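Polyphosphate kinase (Porphyromonas gingivalis, PDB 2O8R) probably catalyses the reversible, magnesium-dependent transfer of the terminal phosphate of ATP onto a growing polyphosphate chain. Local coordinates at residues W17-A28 with F41-F52. The protein carries 3 engineered substitutions. Numbering follows the deposited sequence.
With SO4 (sulfate ion), chain D.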
loop_
_atom_site.group_PDB
_atom_site.type_symbol
_atom_site.label_atom_id
_atom_site.label_comp_id
_atom_site.label_asym_id
_atom_site.label_seq_id
_atom_site.Cartn_x
_atom_site.Cartn_y
_atom_site.Cartn_z
ATOM N N TRP A 17 6.619 -31.604 -2.978
ATOM C CA TRP A 17 6.379 -30.271 -2.430
ATOM C C TRP A 17 6.140 -30.335 -0.939
ATOM O O TRP A 17 6.736 -29.578 -0.187
ATOM C CB TRP A 17 5.208 -29.559 -3.091
ATOM C CG TRP A 17 5.088 -28.141 -2.617
ATOM C CD1 TRP A 17 5.691 -27.041 -3.165
ATOM C CD2 TRP A 17 4.336 -27.667 -1.496
ATOM N NE1 TRP A 17 5.357 -25.919 -2.462
ATOM C CE2 TRP A 17 4.526 -26.270 -1.430
ATOM C CE3 TRP A 17 3.522 -28.287 -0.537
ATOM C CZ2 TRP A 17 3.930 -25.477 -0.444
ATOM C CZ3 TRP A 17 2.927 -27.503 0.433
ATOM C CH2 TRP A 17 3.140 -26.105 0.475
ATOM N N LEU A 18 5.262 -31.241 -0.522
ATOM C CA LEU A 18 4.919 -31.393 0.887
ATOM C C LEU A 18 6.143 -31.690 1.737
ATOM O O LEU A 18 6.230 -31.282 2.891
ATOM C CB LEU A 18 3.821 -32.450 1.063
ATOM C CG LEU A 18 2.430 -31.953 0.634
ATOM C CD1 LEU A 18 1.423 -33.088 0.489
ATOM C CD2 LEU A 18 1.904 -30.881 1.589
ATOM N N SER A 19 7.109 -32.367 1.132
ATOM C CA SER A 19 8.391 -32.636 1.763
ATOM C C SER A 19 9.131 -31.338 2.073
ATOM O O SER A 19 9.754 -31.194 3.128
ATOM C CB SER A 19 9.236 -33.512 0.834
ATOM O OG SER A 19 10.438 -33.904 1.454
ATOM N N PHE A 20 9.051 -30.398 1.135
ATOM C CA PHE A 20 9.661 -29.084 1.282
ATOM C C PHE A 20 9.011 -28.332 2.437
ATOM O O PHE A 20 9.703 -27.752 3.275
ATOM C CB PHE A 20 9.560 -28.318 -0.040
ATOM C CG PHE A 20 9.563 -26.831 0.103
ATOM C CD1 PHE A 20 10.716 -26.156 0.495
ATOM C CD2 PHE A 20 8.417 -26.094 -0.193
ATOM C CE1 PHE A 20 10.725 -24.774 0.620
ATOM C CE2 PHE A 20 8.408 -24.709 -0.072
ATOM C CZ PHE A 20 9.563 -24.045 0.333
ATOM N N ASN A 21 7.689 -28.369 2.514
ATOM C CA ASN A 21 7.027 -27.651 3.587
ATOM C C ASN A 21 7.248 -28.315 4.940
ATOM O O ASN A 21 7.260 -27.634 5.963
ATOM C CB ASN A 21 5.553 -27.384 3.297
ATOM C CG ASN A 21 5.154 -25.947 3.605
ATOM O OD1 ASN A 21 5.971 -25.024 3.523
ATOM N ND2 ASN A 21 3.896 -25.752 3.962
ATOM N N GLU A 22 7.470 -29.629 4.939
ATOM C CA GLU A 22 7.939 -30.331 6.140
ATOM C C GLU A 22 9.266 -29.737 6.649
ATOM O O GLU A 22 9.430 -29.502 7.845
ATOM C CB GLU A 22 8.101 -31.821 5.854
ATOM C CG GLU A 22 8.817 -32.616 6.943
ATOM C CD GLU A 22 7.921 -33.614 7.680
ATOM O OE1 GLU A 22 8.481 -34.434 8.443
ATOM O OE2 GLU A 22 6.677 -33.592 7.506
ATOM N N ARG A 23 10.201 -29.477 5.739
ATOM C CA ARG A 23 11.481 -28.884 6.111
ATOM C C ARG A 23 11.336 -27.445 6.646
ATOM O O ARG A 23 12.132 -27.000 7.484
ATOM C CB ARG A 23 12.441 -28.940 4.930
ATOM C CG ARG A 23 13.752 -28.216 5.151
ATOM C CD ARG A 23 14.558 -28.851 6.265
ATOM N NE ARG A 23 15.775 -28.093 6.522
ATOM C CZ ARG A 23 15.928 -27.232 7.523
ATOM N NH1 ARG A 23 14.932 -27.015 8.365
ATOM N NH2 ARG A 23 17.081 -26.596 7.686
ATOM N N VAL A 24 10.324 -26.727 6.160
ATOM C CA VAL A 24 10.011 -25.391 6.677
ATOM C C VAL A 24 9.491 -25.516 8.113
ATOM O O VAL A 24 9.941 -24.808 9.017
ATOM C CB VAL A 24 8.993 -24.649 5.774
ATOM C CG1 VAL A 24 8.657 -23.286 6.348
ATOM C CG2 VAL A 24 9.558 -24.478 4.384
ATOM N N LEU A 25 8.565 -26.449 8.316
ATOM C CA LEU A 25 8.075 -26.786 9.650
ATOM C C LEU A 25 9.211 -27.181 10.595
ATOM O O LEU A 25 9.156 -26.898 11.785
ATOM C CB LEU A 25 7.033 -27.905 9.574
ATOM C CG LEU A 25 6.209 -28.190 10.832
ATOM C CD1 LEU A 25 5.833 -26.913 11.546
ATOM C CD2 LEU A 25 4.963 -28.962 10.476
HETATM N N MSE A 26 10.240 -27.831 10.062
HETATM C CA MSE A 26 11.389 -28.212 10.874
HETATM C C MSE A 26 12.203 -27.029 11.394
HETATM O O MSE A 26 12.673 -27.075 12.537
HETATM C CB MSE A 26 12.277 -29.185 10.127
HETATM C CG MSE A 26 11.715 -30.581 10.134
HETATM SE SE MSE A 26 12.450 -31.705 8.725
HETATM C CE MSE A 26 11.815 -33.425 9.431
ATOM N N GLU A 27 12.365 -25.979 10.581
ATOM C CA GLU A 27 13.060 -24.783 11.048
ATOM C C GLU A 27 12.395 -24.293 12.307
ATOM O O GLU A 27 13.073 -23.888 13.249
ATOM C CB GLU A 27 13.070 -23.671 10.016
ATOM C CG GLU A 27 14.141 -23.821 8.960
ATOM C CD GLU A 27 15.521 -23.490 9.476
ATOM O OE1 GLU A 27 15.630 -22.590 10.318
ATOM O OE2 GLU A 27 16.501 -24.118 9.033
ATOM N N ALA A 28 11.066 -24.368 12.327
ATOM C CA ALA A 28 10.304 -23.980 13.502
ATOM C C ALA A 28 10.632 -24.840 14.727
ATOM O O ALA A 28 10.646 -24.335 15.846
ATOM C CB ALA A 28 8.844 -24.023 13.200
ATOM N N PHE A 41 9.011 -18.972 10.675
ATOM C CA PHE A 41 8.900 -20.165 9.847
ATOM C C PHE A 41 7.569 -20.910 9.988
ATOM O O PHE A 41 7.092 -21.529 9.037
ATOM C CB PHE A 41 10.118 -21.079 10.031
ATOM C CG PHE A 41 11.231 -20.731 9.117
ATOM C CD1 PHE A 41 12.093 -19.700 9.428
ATOM C CD2 PHE A 41 11.366 -21.372 7.900
ATOM C CE1 PHE A 41 13.104 -19.337 8.563
ATOM C CE2 PHE A 41 12.370 -21.011 7.035
ATOM C CZ PHE A 41 13.239 -19.978 7.369
ATOM N N LEU A 42 6.967 -20.822 11.165
ATOM C CA LEU A 42 5.631 -21.342 11.378
ATOM C C LEU A 42 4.695 -20.589 10.429
ATOM O O LEU A 42 3.958 -21.194 9.655
ATOM C CB LEU A 42 5.228 -21.132 12.841
ATOM C CG LEU A 42 4.711 -22.260 13.735
ATOM C CD1 LEU A 42 5.386 -23.592 13.442
ATOM C CD2 LEU A 42 4.821 -21.886 15.239
ATOM N N SER A 43 4.762 -19.264 10.473
ATOM C CA SER A 43 3.950 -18.414 9.607
ATOM C C SER A 43 4.136 -18.751 8.116
ATOM O O SER A 43 3.158 -18.930 7.385
ATOM C CB SER A 43 4.269 -16.940 9.894
ATOM O OG SER A 43 4.298 -16.167 8.710
ATOM N N ILE A 44 5.396 -18.857 7.694
ATOM C CA ILE A 44 5.755 -19.211 6.321
ATOM C C ILE A 44 5.116 -20.530 5.916
ATOM O O ILE A 44 4.478 -20.608 4.862
ATOM C CB ILE A 44 7.286 -19.298 6.112
ATOM C CG1 ILE A 44 7.915 -17.904 6.197
ATOM C CG2 ILE A 44 7.604 -19.945 4.768
ATOM C CD1 ILE A 44 9.448 -17.900 6.269
ATOM N N PHE A 45 5.267 -21.543 6.771
ATOM C CA PHE A 45 4.672 -22.859 6.535
ATOM C C PHE A 45 3.177 -22.749 6.268
ATOM O O PHE A 45 2.645 -23.402 5.364
ATOM C CB PHE A 45 4.917 -23.779 7.730
ATOM C CG PHE A 45 4.155 -25.069 7.669
ATOM C CD1 PHE A 45 4.723 -26.192 7.102
ATOM C CD2 PHE A 45 2.873 -25.164 8.196
ATOM C CE1 PHE A 45 4.028 -27.386 7.049
ATOM C CE2 PHE A 45 2.178 -26.351 8.154
ATOM C CZ PHE A 45 2.748 -27.466 7.578
ATOM N N SER A 46 2.514 -21.921 7.068
ATOM C CA SER A 46 1.088 -21.721 6.949
ATOM C C SER A 46 0.744 -21.046 5.630
ATOM O O SER A 46 -0.184 -21.487 4.945
ATOM C CB SER A 46 0.564 -20.890 8.117
ATOM O OG SER A 46 0.776 -21.546 9.349
ATOM N N SER A 47 1.486 -19.989 5.275
ATOM C CA SER A 47 1.223 -19.266 4.011
ATOM C C SER A 47 1.505 -20.096 2.760
ATOM O O SER A 47 0.795 -19.969 1.761
ATOM C CB SER A 47 1.976 -17.929 3.937
ATOM O OG SER A 47 3.235 -18.024 4.562
ATOM N N ASN A 48 2.539 -20.938 2.822
ATOM C CA ASN A 48 2.844 -21.877 1.741
ATOM C C ASN A 48 1.740 -22.887 1.525
ATOM O O ASN A 48 1.400 -23.183 0.395
ATOM C CB ASN A 48 4.138 -22.645 2.007
ATOM C CG ASN A 48 5.332 -21.751 2.084
ATOM O OD1 ASN A 48 5.288 -20.587 1.666
ATOM N ND2 ASN A 48 6.416 -22.281 2.626
ATOM N N LEU A 49 1.200 -23.423 2.616
ATOM C CA LEU A 49 0.146 -24.421 2.541
ATOM C C LEU A 49 -1.164 -23.777 2.088
ATOM O O LEU A 49 -2.055 -24.439 1.560
ATOM C CB LEU A 49 -0.025 -25.108 3.888
ATOM C CG LEU A 49 -0.958 -26.315 3.918
ATOM C CD1 LEU A 49 -0.520 -27.337 2.879
ATOM C CD2 LEU A 49 -1.013 -26.933 5.307
ATOM N N GLU A 50 -1.268 -22.470 2.272
ATOM C CA GLU A 50 -2.434 -21.752 1.795
ATOM C C GLU A 50 -2.372 -21.662 0.277
ATOM O O GLU A 50 -3.366 -21.896 -0.403
ATOM C CB GLU A 50 -2.500 -20.369 2.436
ATOM C CG GLU A 50 -3.704 -19.536 2.033
ATOM C CD GLU A 50 -5.020 -20.091 2.544
ATOM O OE1 GLU A 50 -5.123 -20.437 3.744
ATOM O OE2 GLU A 50 -5.963 -20.168 1.736
ATOM N N GLU A 51 -1.186 -21.346 -0.235
ATOM C CA GLU A 51 -0.932 -21.226 -1.669
ATOM C C GLU A 51 -1.106 -22.571 -2.378
ATOM O O GLU A 51 -1.782 -22.657 -3.400
ATOM C CB GLU A 51 0.478 -20.664 -1.894
ATOM C CG GLU A 51 0.897 -20.494 -3.349
ATOM C CD GLU A 51 0.296 -19.264 -4.014
ATOM O OE1 GLU A 51 -0.189 -18.356 -3.304
ATOM O OE2 GLU A 51 0.318 -19.201 -5.260
ATOM N N PHE A 52 -0.506 -23.609 -1.807
ATOM C CA PHE A 52 -0.660 -24.982 -2.255
ATOM C C PHE A 52 -2.123 -25.358 -2.364
ATOM O O PHE A 52 -2.548 -25.909 -3.372
ATOM C CB PHE A 52 0.022 -25.918 -1.268
ATOM C CG PHE A 52 0.098 -27.355 -1.717
ATOM C CD1 PHE A 52 1.015 -27.752 -2.686
ATOM C CD2 PHE A 52 -0.717 -28.325 -1.130
ATOM C CE1 PHE A 52 1.115 -29.088 -3.070
ATOM C CE2 PHE A 52 -0.629 -29.660 -1.508
ATOM C CZ PHE A 52 0.294 -30.044 -2.480
HETATM S S SO4 D . -2.073 -23.989 10.353
HETATM O O1 SO4 D . -0.676 -23.581 10.248
HETATM O O2 SO4 D . -2.278 -24.700 11.612
HETATM O O3 SO4 D . -2.950 -22.811 10.306
HETATM O O4 SO4 D . -2.368 -24.905 9.252
#
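Helices 17-28 and 41-52 pack as an antiparallel hairpin in the N-terminal domain of this PPK1-family kinase, their axes 159° apart and 8.1 Å at closest approach; the backbones lie nearer at A28 and F41 than at W17 and F52. At the wider end the gap is filled by aromatic rings. The six-membered ring of W17 and the ring of F52 form an offset stack, planes 9° apart and centroids 4.3 Å apart, and F52 CB also sits over the indole. With W17 CG anti to the backbone N, the indole reaches across to the second helix, and the side chain of F20 covers its other face. Helix 83-112 backs the hairpin, touching L25, L49 and F52.

Midway, V24 is a knob in the hole formed by F41, I44, F45 and N48, while N48 in turn fits among W17, F20, N21 and V24. Toward the narrow end, E27 CB lies over one face of the F41 ring, and A28 CB meets L42 CD1 at 3.5 Å. E27 also forms salt bridges with R23 and K655. L25 CD2 covers one face of the F45 ring, 4.2 Å from its centroid.

N48 is predicted to bind ATP, and F20 touches R570, another predicted ATP-binding residue, so this side of the hairpin probably borders the nucleotide site. The buried amide of N21 probably helps position N48 as a second-shell residue: N48 ND2 donates to N21 OD1 over 2.9 Å, nearly straight at 168°. N21's amide lies almost parallel to the F45 ring, on the face opposite L25, and its ND2 donates to F45 O over 3.0 Å, in the carbonyl plane on a lone pair, although that oxygen already accepts the helical bond from L49 N.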